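Disulfide bond protein A (Staphylococcus aureus, PDB 3BCI) probably acts as a thiol:disulfide oxidoreductase of the DsbA type, introducing disulfide bonds into partner proteins through a redox-active cysteine pair. Local coordinates at residues P35-R38 with K39-D43; K77-L80 with D81-Q85. One frame throughout, in Å; residues are numbered along the deposited sequence.

Contact 1: P35-R38 with K39-D43; sequences PKLR and KNYID
R38 and D43 meet through one carboxylate oxygen: NE of R38 gives its hydrogen to OD2 of D43 over 2.8 Å, a hydrogen bond that is also part of a salt bridge. The arginine is extended from CG to NE, with CG anti to the backbone N (chi1 175°), and this straight chain brings CG and NE alongside OD2 of the aspartate five residues on. OD2 takes the hydrogen on its syn lone pair, at the guanidinium edge but tilted 17° out of its plane, while the two planes stand 83° apart, almost perpendicular. Arginine suits the place because its other two guanidinium nitrogens can bond elsewhere, as both do.

The same five-residue spacing appears in the backbone, where D43 N donates to R38 O (2.9 Å) and I42 N to L37 O (3.1 Å). L37 O also accepts from Y41 N at 2.9 Å, so one carbonyl holds two successive amides as the turn widens. On the inner side, CD1 of I42 reaches CG of L37 at 3.9 Å, two branched apolar chains crossing at a slant, and CD1 of L37 lies obliquely by the Y41 ring. The wide, pi-type turn at 39-42 belongs to helix 24-42, the crossover helix of the thioredoxin fold's beta-alpha-beta unit.

Contact 2: K77-L80 with D81-Q85; sequences KSFL and DFQKQ
This is a local contact within the first turns of helix 79-88, in the helical domain that DsbA proteins insert into the thioredoxin fold, and it joins side chains three and four residues apart. Three regular alpha-helical bonds set the spacing: F82 N to S78 O, Q83 N to F79 O and K84 N to L80 O, the middle one 2.9 Å long.

Side chains divide by environment. F79 and F82 are buried against helix 61-74, where large aromatic rings suit an apolar interface. Q83 lies on the inner side too, its chain extended beyond CG, and its amide crosses the F79 ring obliquely with the two planes 59° apart. NE2 of Q83 comes within 3.7 Å of CZ of F79, while OE1 of Q83 lies 3.7 Å from CD2 of L80, whose apolar, branched chain runs alongside in the same direction. A glutamine fits this buried place because both its amide oxygen and its amide nitrogen have partners: OE1 bonds the hydroxyl of Y49 and NE2 that of Y21, which would fix its rotation.

D81 is partly exposed and meets ordered water. Its CG is anti to the carbonyl carbon (chi1 -70°), which sets CG beside the backbone N, so that the carboxylate lies near the water bound to that N; OD1 pairs with R38 and has a long salt bridge to NZ of K84. Near the helix start, one water accepts from D81 N at 2.9 Å and donates to K77 O, and a second donates to OD2 of D81 at 2.5 Å.

How the contacts relate
From the N terminus, strand 14-19 leads into helix 24-42, and contact 1 lies toward the C-terminal end of that helix, just before the chain turns toward strand 48-53. After that strand comes helix 61-74, and contact 2 then forms at the start of helix 79-88. The two are in series: each spans consecutive residues, so neither closes a long loop, encloses the other or crosses it. The centres of contacts 1 and 2 are about 12 Å apart, yet the two touch directly. NH1 of R38 meets OD1 of D81 at 2.8 Å in a salt bridge, and CD1 of L80 packs on CG of R38, tying the crossover helix of the thioredoxin fold to helix 79-88.

Contact 1: P35-R38 with K39-D43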
loop_
_atom_site.group_PDB
_atom_site.type_symbol
_atom_site.label_atom_id
_atom_site.label_comp_id
_atom_site.label_asym_id
_atom_site.label_seq_id
_atom_site.Cartn_x
_atom_site.Cartn_y
_atom_site.Cartn_z
ATOM N N PRO A 35 7.831 -3.606 -9.494
ATOM C CA PRO A 35 9.022 -3.050 -10.143
ATOM C C PRO A 35 8.755 -2.528 -11.558
ATOM O O PRO A 35 9.116 -1.401 -11.891
ATOM C CB PRO A 35 10.000 -4.223 -10.123
ATOM C CG PRO A 35 9.643 -4.911 -8.845
ATOM C CD PRO A 35 8.125 -4.923 -8.903
ATOM N N LYS A 36 8.111 -3.345 -12.384
ATOM C CA LYS A 36 7.806 -2.949 -13.755
ATOM C C LYS A 36 6.626 -1.994 -13.858
ATOM O O LYS A 36 6.650 -1.070 -14.668
ATOM C CB LYS A 36 7.516 -4.176 -14.617
ATOM C CG LYS A 36 8.737 -4.982 -14.981
ATOM C CD LYS A 36 8.341 -6.187 -15.812
ATOM C CE LYS A 36 9.525 -7.095 -16.051
ATOM N NZ LYS A 36 9.125 -8.328 -16.780
ATOM N N LEU A 37 5.593 -2.220 -13.051
ATOM C CA LEU A 37 4.417 -1.354 -13.086
ATOM C C LEU A 37 4.837 0.065 -12.713
ATOM O O LEU A 37 4.404 1.041 -13.320
ATOM C CB LEU A 37 3.352 -1.853 -12.104
ATOM C CG LEU A 37 1.998 -1.148 -12.195
ATOM C CD1 LEU A 37 1.392 -1.411 -13.576
ATOM C CD2 LEU A 37 1.065 -1.656 -11.094
ATOM N N ARG A 38 5.699 0.162 -11.712
ATOM C CA ARG A 38 6.197 1.444 -11.236
ATOM C C ARG A 38 7.028 2.151 -12.306
ATOM O O ARG A 38 6.835 3.331 -12.589
ATOM C CB ARG A 38 7.048 1.220 -9.989
ATOM C CG ARG A 38 7.720 2.454 -9.465
ATOM C CD ARG A 38 8.562 2.135 -8.246
ATOM N NE ARG A 38 9.136 3.353 -7.699
ATOM C CZ ARG A 38 9.808 3.419 -6.560
ATOM N NH1 ARG A 38 9.995 2.322 -5.837
ATOM N NH2 ARG A 38 10.282 4.586 -6.145
ATOM N N LYS A 39 7.951 1.422 -12.911
ATOM C CA LYS A 39 8.810 2.004 -13.930
ATOM C C LYS A 39 8.079 2.419 -15.197
ATOM O O LYS A 39 8.332 3.487 -15.741
ATOM C CB LYS A 39 9.924 1.021 -14.296
ATOM C CG LYS A 39 10.846 1.519 -15.401
ATOM C CD LYS A 39 11.990 0.551 -15.652
ATOM C CE LYS A 39 12.943 1.087 -16.707
ATOM N NZ LYS A 39 14.153 0.230 -16.843
ATOM N N ASN A 40 7.156 1.590 -15.659
ATOM C CA ASN A 40 6.459 1.883 -16.901
ATOM C C ASN A 40 5.143 2.635 -16.819
ATOM O O ASN A 40 4.671 3.152 -17.832
ATOM C CB ASN A 40 6.246 0.580 -17.671
ATOM C CG ASN A 40 7.546 -0.159 -17.922
ATOM O OD1 ASN A 40 8.484 0.396 -18.493
ATOM N ND2 ASN A 40 7.609 -1.413 -17.492
ATOM N N TYR A 41 4.540 2.717 -15.638
ATOM C CA TYR A 41 3.258 3.403 -15.559
ATOM C C TYR A 41 3.005 4.324 -14.377
ATOM O O TYR A 41 2.254 5.290 -14.509
ATOM C CB TYR A 41 2.106 2.388 -15.620
ATOM C CG TYR A 41 1.901 1.735 -16.965
ATOM C CD1 TYR A 41 2.501 0.517 -17.272
ATOM C CD2 TYR A 41 1.120 2.348 -17.940
ATOM C CE1 TYR A 41 2.327 -0.074 -18.524
ATOM C CE2 TYR A 41 0.940 1.768 -19.191
ATOM C CZ TYR A 41 1.546 0.560 -19.476
ATOM O OH TYR A 41 1.363 -0.008 -20.715
ATOM N N ILE A 42 3.602 4.038 -13.227
ATOM C CA ILE A 42 3.347 4.870 -12.058
ATOM C C ILE A 42 4.286 6.063 -11.875
ATOM O O ILE A 42 3.824 7.190 -11.717
ATOM C CB ILE A 42 3.358 4.024 -10.770
ATOM C CG1 ILE A 42 2.386 2.843 -10.914
ATOM C CG2 ILE A 42 2.940 4.895 -9.587
ATOM C CD1 ILE A 42 2.431 1.859 -9.755
ATOM N N ASP A 43 5.592 5.822 -11.888
ATOM C CA ASP A 43 6.557 6.911 -11.717
ATOM C C ASP A 43 6.565 7.913 -12.864
ATOM O O ASP A 43 6.968 9.063 -12.687
ATOM C CB ASP A 43 7.965 6.356 -11.521
ATOM C CG ASP A 43 8.133 5.682 -10.179
ATOM O OD1 ASP A 43 7.251 5.866 -9.325
ATOM O OD2 ASP A 43 9.138 4.977 -9.973
#

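Contact 2: K77-L80 with D81-Q85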
loop_
_atom_site.group_PDB
_atom_site.type_symbol
_atom_site.label_atom_id
_atom_site.label_comp_id
_atom_site.label_asym_id
_atom_site.label_seq_id
_atom_site.Cartn_x
_atom_site.Cartn_y
_atom_site.Cartn_z
ATOM N N LYS A 77 6.576 10.759 -3.017
ATOM C CA LYS A 77 7.651 10.246 -3.860
ATOM C C LYS A 77 8.450 9.120 -3.195
ATOM O O LYS A 77 9.294 8.488 -3.832
ATOM C CB LYS A 77 8.586 11.389 -4.280
ATOM C CG LYS A 77 7.883 12.477 -5.089
ATOM C CD LYS A 77 8.844 13.557 -5.577
ATOM C CE LYS A 77 9.133 13.418 -7.066
ATOM N NZ LYS A 77 10.077 14.465 -7.555
ATOM N N SER A 78 8.173 8.865 -1.919
ATOM C CA SER A 78 8.855 7.804 -1.175
ATOM C C SER A 78 7.906 6.650 -0.857
ATOM O O SER A 78 8.326 5.631 -0.319
ATOM C CB SER A 78 9.400 8.342 0.157
ATOM O OG SER A 78 10.316 9.399 -0.033
ATOM N N PHE A 79 6.629 6.814 -1.182
ATOM C CA PHE A 79 5.625 5.798 -0.879
ATOM C C PHE A 79 5.905 4.400 -1.433
ATOM O O PHE A 79 5.828 3.415 -0.693
ATOM C CB PHE A 79 4.244 6.268 -1.345
ATOM C CG PHE A 79 3.136 5.293 -1.038
ATOM C CD1 PHE A 79 2.813 4.976 0.278
ATOM C CD2 PHE A 79 2.436 4.671 -2.068
ATOM C CE1 PHE A 79 1.808 4.045 0.566
ATOM C CE2 PHE A 79 1.432 3.744 -1.795
ATOM C CZ PHE A 79 1.116 3.428 -0.477
ATOM N N LEU A 80 6.224 4.300 -2.721
ATOM C CA LEU A 80 6.487 2.994 -3.308
ATOM C C LEU A 80 7.699 2.294 -2.696
ATOM O O LEU A 80 7.712 1.067 -2.573
ATOM C CB LEU A 80 6.628 3.111 -4.831
ATOM C CG LEU A 80 5.299 3.486 -5.507
ATOM C CD1 LEU A 80 5.485 3.550 -7.019
ATOM C CD2 LEU A 80 4.228 2.456 -5.151
ATOM N N ASP A 81 8.717 3.057 -2.304
ATOM C CA ASP A 81 9.885 2.444 -1.682
ATOM C C ASP A 81 9.473 1.928 -0.314
ATOM O O ASP A 81 9.883 0.848 0.109
ATOM C CB ASP A 81 11.027 3.450 -1.499
ATOM C CG ASP A 81 11.665 3.859 -2.805
ATOM O OD1 ASP A 81 11.711 3.036 -3.744
ATOM O OD2 ASP A 81 12.137 5.007 -2.883
ATOM N N PHE A 82 8.667 2.724 0.382
ATOM C CA PHE A 82 8.194 2.351 1.708
ATOM C C PHE A 82 7.421 1.039 1.624
ATOM O O PHE A 82 7.632 0.120 2.413
ATOM C CB PHE A 82 7.272 3.436 2.267
ATOM C CG PHE A 82 6.792 3.153 3.661
ATOM C CD1 PHE A 82 7.654 3.284 4.740
ATOM C CD2 PHE A 82 5.495 2.700 3.887
ATOM C CE1 PHE A 82 7.234 2.966 6.023
ATOM C CE2 PHE A 82 5.064 2.378 5.167
ATOM C CZ PHE A 82 5.937 2.510 6.237
ATOM N N GLN A 83 6.520 0.969 0.654
ATOM C CA GLN A 83 5.690 -0.200 0.452
ATOM C C GLN A 83 6.550 -1.427 0.159
ATOM O O GLN A 83 6.388 -2.479 0.782
ATOM C CB GLN A 83 4.718 0.085 -0.695
ATOM C CG GLN A 83 3.592 -0.892 -0.836
ATOM C CD GLN A 83 2.441 -0.315 -1.632
ATOM O OE1 GLN A 83 2.594 0.037 -2.801
ATOM N NE2 GLN A 83 1.279 -0.208 -0.995
ATOM N N LYS A 84 7.484 -1.287 -0.772
ATOM C CA LYS A 84 8.364 -2.395 -1.125
ATOM C C LYS A 84 9.164 -2.866 0.083
ATOM O O LYS A 84 9.223 -4.061 0.379
ATOM C CB LYS A 84 9.325 -1.973 -2.240
ATOM C CG LYS A 84 10.362 -3.037 -2.600
ATOM C CD LYS A 84 11.147 -2.636 -3.839
ATOM C CE LYS A 84 11.974 -1.387 -3.593
ATOM N NZ LYS A 84 12.324 -0.700 -4.867
ATOM N N GLN A 85 9.780 -1.915 0.778
ATOM C CA GLN A 85 10.592 -2.221 1.948
ATOM C C GLN A 85 9.786 -2.822 3.095
ATOM O O GLN A 85 10.300 -3.654 3.845
ATOM C CB GLN A 85 11.332 -0.963 2.417
ATOM C CG GLN A 85 12.481 -0.554 1.494
ATOM C CD GLN A 85 13.102 0.786 1.869
ATOM O OE1 GLN A 85 13.357 1.061 3.043
ATOM N NE2 GLN A 85 13.360 1.621 0.865
HETATM O O HOH W 1 9.117 5.540 -3.763
HETATM O O HOH W 2 12.215 6.915 -4.441
#